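Side-chain contacts in putative metallopeptidase (Corynebacterium diphtheriae, PDB 3QOC), which is probably a metal-dependent aminopeptidase of the M24 family, represented here by its creatinase/prolidase-like N-terminal domain alone: residues D7-F10 with L11-R15; I60-D63 with G64-T68. One frame throughout, in Å; residues are numbered along the deposited sequence.

Contact 1. Residues D7-F10 with L11-R15; sequences DTRF and LQRRR. With SO4 (sulfate ion), chain F.
Arg-9 and Arg-13, one turn apart at the start of helix 9-19, run side by side in the same direction and close on a sulfate ion that probably came from the crystallisation liquor. Both chains are extended from CG to NE. Arg-9 leaves the backbone with CG between N and the carbonyl carbon, a torsion (chi1 62°) that goes with its chain running over the Phe-10 ring, Phe-10 CZ lying over one face of its guanidinium. Arg-9 NE donates to sulfate O4 at 3.1 Å and Arg-13 NH2 to O1 at 3.0 Å; each arginine adds a weak second bond. The two guanidinium planes stand 84° apart, and Arg-9 CD lies over one face of the Arg-13 group. Phe-10 runs beside Arg-13, its CE1 3.8 Å from NH1. Arg-13 NH1 also donates to Tyr-39 O, and Arg-38 NH1 to the sulfate. Buried Arg-14 donates its N to Phe-10 O and sends its guanidinium to Leu-40 O and Asp-76.

Thr-8 caps the helix, its OG1 accepting from Leu-11 N at 3.2 Å. Asp-7 OD2 and Arg-15 NH2 form a salt bridge; at 2.5 Å it is implausibly short and its exact geometry is doubtful. Ahead of the first turn, the Asp-7 charge would probably interact favourably with the positive end of the helix dipole, while the gathered arginines form a surface site suited to an anion, filled here by sulfate.

Contact 2. Residues I60-D63 with G64-T68; sequences ISTD and GRYIT
Asp-63 and Arg-65 form a salt bridge within an Asx turn, nested with a beta-turn, that leads from strand 58-62 into helix 67-73, the first connection of a beta-alpha-beta unit completed by strand 78-81. With CG between the backbone N and the carbonyl carbon (chi1 61°), the Asp-63 carboxylate folds over the turn and takes three bonds from one residue. Its OD1 accepts from the backbone N of Arg-65 at 2.9 Å through the anti lone pair, the bond that defines the Asx turn, and from NE on the syn side, almost straight at 173°. OD2 takes NH2 at 2.7 Å, so the guanidinium grips side-on, one nitrogen to each oxygen, with the two planes 23° apart. Asn-47 ND2 is a further donor to OD2, tying the carboxylate to a neighbouring loop.

The backbone of the same aspartate closes the beta-turn: its O accepts from Tyr-66 N at 3.0 Å, with the donor above the carbonyl plane.

Thr-62, the last residue of the strand, faces the turn. Its side chain crosses that of Tyr-66 at about a right angle, OG1 lying 3.5 Å from CD2, while the hydroxyl is hydrogen-bonded to Asn-47 O. The Tyr-66 hydroxyl pairs with Ser-46 OG, and Phe-43 meets the ring edge-to-face. On the Arg-65 side, the tyrosine ring packs against the arginine: CE2 sits 3.4 Å above the centre of the guanidinium. The Thr-62 methyl turns to the helix, where CG2 meets Ile-67 CD1 at 4.0 Å.

Both contacts are local, lie toward the surface and sit at the beginning of a helix, yet they belong to separate elements: contact 1 opens helix 9-19, whereas contact 2 joins strand 58-62 to helix 67-73. Their centres are 21 Å apart and their nearest atoms about 8 Å. Among the touching residues each has one that is buried, Arg-14 in contact 1 and Thr-62 in contact 2. Arginine serves differently in the two: in contact 1 several point to an outside anion and to helix 34-41, while in contact 2 a single one grips a carboxylate two residues away. An aspartate accompanies both helix starts, spanning two turns in the first and folding over its own turn in the second.

Contact 1. Residues D7-F10 with L11-R15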
loop_
_atom_site.group_PDB
_atom_site.type_symbol
_atom_site.label_atom_id
_atom_site.label_comp_id
_atom_site.label_asym_id
_atom_site.label_seq_id
_atom_site.Cartn_x
_atom_site.Cartn_y
_atom_site.Cartn_z
ATOM N N ASP A 7 -18.642 -0.656 -9.745
ATOM C CA ASP A 7 -17.386 -0.455 -8.977
ATOM C C ASP A 7 -16.914 0.969 -9.018
ATOM O O ASP A 7 -16.964 1.567 -10.050
ATOM C CB ASP A 7 -16.270 -1.345 -9.551
ATOM C CG ASP A 7 -16.569 -2.860 -9.360
ATOM O OD1 ASP A 7 -17.431 -3.220 -8.501
ATOM O OD2 ASP A 7 -15.930 -3.685 -10.050
ATOM N N THR A 8 -16.356 1.478 -7.924
ATOM C CA THR A 8 -15.727 2.818 -7.933
ATOM C C THR A 8 -14.525 2.734 -8.845
ATOM O O THR A 8 -13.954 1.676 -9.019
ATOM C CB THR A 8 -15.319 3.312 -6.572
ATOM O OG1 THR A 8 -14.361 2.423 -5.998
ATOM C CG2 THR A 8 -16.561 3.444 -5.621
ATOM N N ARG A 9 -14.147 3.853 -9.450
ATOM C CA ARG A 9 -12.867 3.941 -10.109
ATOM C C ARG A 9 -11.628 3.561 -9.232
ATOM O O ARG A 9 -10.633 3.104 -9.758
ATOM C CB ARG A 9 -12.684 5.335 -10.647
ATOM C CG ARG A 9 -12.658 6.511 -9.584
ATOM C CD ARG A 9 -12.590 7.848 -10.363
ATOM N NE ARG A 9 -12.507 9.044 -9.578
ATOM C CZ ARG A 9 -13.531 9.618 -8.950
ATOM N NH1 ARG A 9 -14.726 9.070 -8.991
ATOM N NH2 ARG A 9 -13.370 10.755 -8.272
ATOM N N PHE A 10 -11.695 3.746 -7.923
ATOM C CA PHE A 10 -10.554 3.453 -7.092
ATOM C C PHE A 10 -10.443 1.931 -7.008
ATOM O O PHE A 10 -9.335 1.414 -7.083
ATOM C CB PHE A 10 -10.698 4.130 -5.714
ATOM C CG PHE A 10 -10.877 5.641 -5.812
ATOM C CD1 PHE A 10 -9.794 6.457 -6.105
ATOM C CD2 PHE A 10 -12.160 6.230 -5.660
ATOM C CE1 PHE A 10 -9.945 7.838 -6.233
ATOM C CE2 PHE A 10 -12.331 7.602 -5.770
ATOM C CZ PHE A 10 -11.196 8.423 -6.071
ATOM N N LEU A 11 -11.578 1.225 -6.902
ATOM C CA LEU A 11 -11.580 -0.266 -6.916
ATOM C C LEU A 11 -11.017 -0.753 -8.246
ATOM O O LEU A 11 -10.122 -1.618 -8.281
ATOM C CB LEU A 11 -12.968 -0.855 -6.601
ATOM C CG LEU A 11 -13.044 -2.396 -6.425
ATOM C CD1 LEU A 11 -12.061 -2.896 -5.414
ATOM C CD2 LEU A 11 -14.368 -2.887 -5.975
ATOM N N GLN A 12 -11.425 -0.113 -9.329
ATOM C CA GLN A 12 -10.864 -0.451 -10.674
ATOM C C GLN A 12 -9.351 -0.231 -10.851
ATOM O O GLN A 12 -8.648 -1.002 -11.499
ATOM C CB GLN A 12 -11.682 0.250 -11.805
ATOM C CG GLN A 12 -13.204 -0.236 -11.837
ATOM C CD GLN A 12 -14.096 0.498 -12.864
ATOM O OE1 GLN A 12 -13.892 1.679 -13.174
ATOM N NE2 GLN A 12 -15.109 -0.206 -13.363
ATOM N N ARG A 13 -8.826 0.838 -10.261
ATOM C CA ARG A 13 -7.411 1.106 -10.362
ATOM C C ARG A 13 -6.625 0.088 -9.549
ATOM O O ARG A 13 -5.529 -0.273 -9.886
ATOM C CB ARG A 13 -7.190 2.530 -9.814
ATOM C CG ARG A 13 -7.667 3.558 -10.864
ATOM C CD ARG A 13 -8.026 4.874 -10.198
ATOM N NE ARG A 13 -8.450 5.886 -11.168
ATOM C CZ ARG A 13 -8.631 7.152 -10.874
ATOM N NH1 ARG A 13 -8.381 7.612 -9.643
ATOM N NH2 ARG A 13 -9.022 7.983 -11.817
ATOM N N ARG A 14 -7.163 -0.263 -8.408
ATOM C CA ARG A 14 -6.524 -1.278 -7.549
ATOM C C ARG A 14 -6.490 -2.602 -8.264
ATOM O O ARG A 14 -5.433 -3.209 -8.324
ATOM C CB ARG A 14 -7.221 -1.396 -6.197
ATOM C CG ARG A 14 -7.023 -0.125 -5.356
ATOM C CD ARG A 14 -7.305 -0.319 -3.898
ATOM N NE ARG A 14 -8.657 -0.669 -3.549
ATOM C CZ ARG A 14 -9.693 0.185 -3.499
ATOM N NH1 ARG A 14 -9.574 1.477 -3.790
ATOM N NH2 ARG A 14 -10.845 -0.253 -3.119
ATOM N N ARG A 15 -7.635 -3.016 -8.839
ATOM C CA ARG A 15 -7.749 -4.239 -9.623
ATOM C C ARG A 15 -6.691 -4.232 -10.764
ATOM O O ARG A 15 -5.936 -5.164 -10.855
ATOM C CB ARG A 15 -9.204 -4.438 -10.132
ATOM C CG ARG A 15 -9.298 -5.498 -11.215
ATOM C CD ARG A 15 -10.653 -6.302 -11.369
ATOM N NE ARG A 15 -11.742 -5.887 -10.473
ATOM C CZ ARG A 15 -12.666 -4.959 -10.747
ATOM N NH1 ARG A 15 -12.678 -4.305 -11.921
ATOM N NH2 ARG A 15 -13.594 -4.677 -9.828
HETATM S S SO4 F . -9.556 11.376 -9.976
HETATM O O1 SO4 F . -9.984 10.740 -11.193
HETATM O O2 SO4 F . -8.186 11.593 -10.342
HETATM O O3 SO4 F . -10.288 12.603 -9.741
HETATM O O4 SO4 F . -9.873 10.511 -8.849
#

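Contact 2. Residues I60-D63 with G64-T68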
loop_
_atom_site.group_PDB
_atom_site.type_symbol
_atom_site.label_atom_id
_atom_site.label_comp_id
_atom_site.label_asym_id
_atom_site.label_seq_id
_atom_site.Cartn_x
_atom_site.Cartn_y
_atom_site.Cartn_z
ATOM N N ILE A 60 -4.700 0.033 4.404
ATOM C CA ILE A 60 -4.251 1.375 4.296
ATOM C C ILE A 60 -3.876 1.871 5.687
ATOM O O ILE A 60 -4.389 1.410 6.710
ATOM C CB ILE A 60 -5.292 2.247 3.619
ATOM C CG1 ILE A 60 -4.644 3.559 3.206
ATOM C CG2 ILE A 60 -6.524 2.475 4.532
ATOM C CD1 ILE A 60 -5.580 4.409 2.210
ATOM N N SER A 61 -2.869 2.720 5.759
ATOM C CA SER A 61 -2.471 3.180 7.080
ATOM C C SER A 61 -2.296 4.692 7.121
ATOM O O SER A 61 -1.865 5.275 6.174
ATOM C CB SER A 61 -1.142 2.506 7.443
ATOM O OG SER A 61 -0.691 3.028 8.669
ATOM N N THR A 62 -2.584 5.304 8.265
ATOM C CA THR A 62 -2.397 6.743 8.402
ATOM C C THR A 62 -2.267 7.074 9.906
ATOM O O THR A 62 -2.460 6.178 10.758
ATOM C CB THR A 62 -3.508 7.523 7.753
ATOM O OG1 THR A 62 -3.113 8.901 7.673
ATOM C CG2 THR A 62 -4.804 7.437 8.561
ATOM N N ASP A 63 -1.880 8.310 10.219
ATOM C CA ASP A 63 -1.757 8.745 11.617
ATOM C C ASP A 63 -3.092 9.141 12.239
ATOM O O ASP A 63 -4.148 9.172 11.585
ATOM C CB ASP A 63 -0.726 9.891 11.728
ATOM C CG ASP A 63 -1.130 11.085 10.946
ATOM O OD1 ASP A 63 -2.050 11.782 11.427
ATOM O OD2 ASP A 63 -0.581 11.309 9.823
ATOM N N GLY A 64 -3.059 9.470 13.524
ATOM C CA GLY A 64 -4.290 9.712 14.284
ATOM C C GLY A 64 -5.058 10.925 13.832
ATOM O O GLY A 64 -6.277 10.992 13.979
ATOM N N ARG A 65 -4.375 11.884 13.226
ATOM C CA ARG A 65 -5.079 13.075 12.715
ATOM C C ARG A 65 -6.068 12.727 11.601
ATOM O O ARG A 65 -7.083 13.414 11.411
ATOM C CB ARG A 65 -4.053 14.159 12.342
ATOM C CG ARG A 65 -4.220 14.827 11.077
ATOM C CD ARG A 65 -2.857 15.519 10.731
ATOM N NE ARG A 65 -1.817 14.562 10.318
ATOM C CZ ARG A 65 -0.865 14.840 9.428
ATOM N NH1 ARG A 65 -0.744 16.063 8.868
ATOM N NH2 ARG A 65 -0.010 13.877 9.091
ATOM N N TYR A 66 -5.843 11.606 10.916
ATOM C CA TYR A 66 -6.609 11.321 9.718
ATOM C C TYR A 66 -7.546 10.093 9.843
ATOM O O TYR A 66 -8.116 9.670 8.848
ATOM C CB TYR A 66 -5.690 11.149 8.579
ATOM C CG TYR A 66 -4.993 12.353 7.988
ATOM C CD1 TYR A 66 -5.676 13.409 7.533
ATOM C CD2 TYR A 66 -3.632 12.357 7.826
ATOM C CE1 TYR A 66 -5.026 14.468 6.919
ATOM C CE2 TYR A 66 -2.993 13.379 7.211
ATOM C CZ TYR A 66 -3.690 14.449 6.775
ATOM O OH TYR A 66 -3.068 15.496 6.087
ATOM N N ILE A 67 -7.705 9.529 11.039
ATOM C CA ILE A 67 -8.552 8.323 11.206
ATOM C C ILE A 67 -9.997 8.536 10.828
ATOM O O ILE A 67 -10.589 7.715 10.121
ATOM C CB ILE A 67 -8.463 7.785 12.631
ATOM C CG1 ILE A 67 -7.033 7.315 12.888
ATOM C CG2 ILE A 67 -9.394 6.512 12.914
ATOM C CD1 ILE A 67 -6.563 6.317 11.917
ATOM N N THR A 68 -10.578 9.635 11.271
ATOM C CA THR A 68 -11.923 9.953 10.850
ATOM C C THR A 68 -11.918 10.190 9.354
ATOM O O THR A 68 -12.711 9.635 8.679
ATOM C CB THR A 68 -12.525 11.134 11.636
ATOM O OG1 THR A 68 -12.684 10.759 13.012
ATOM C CG2 THR A 68 -13.907 11.547 11.078
#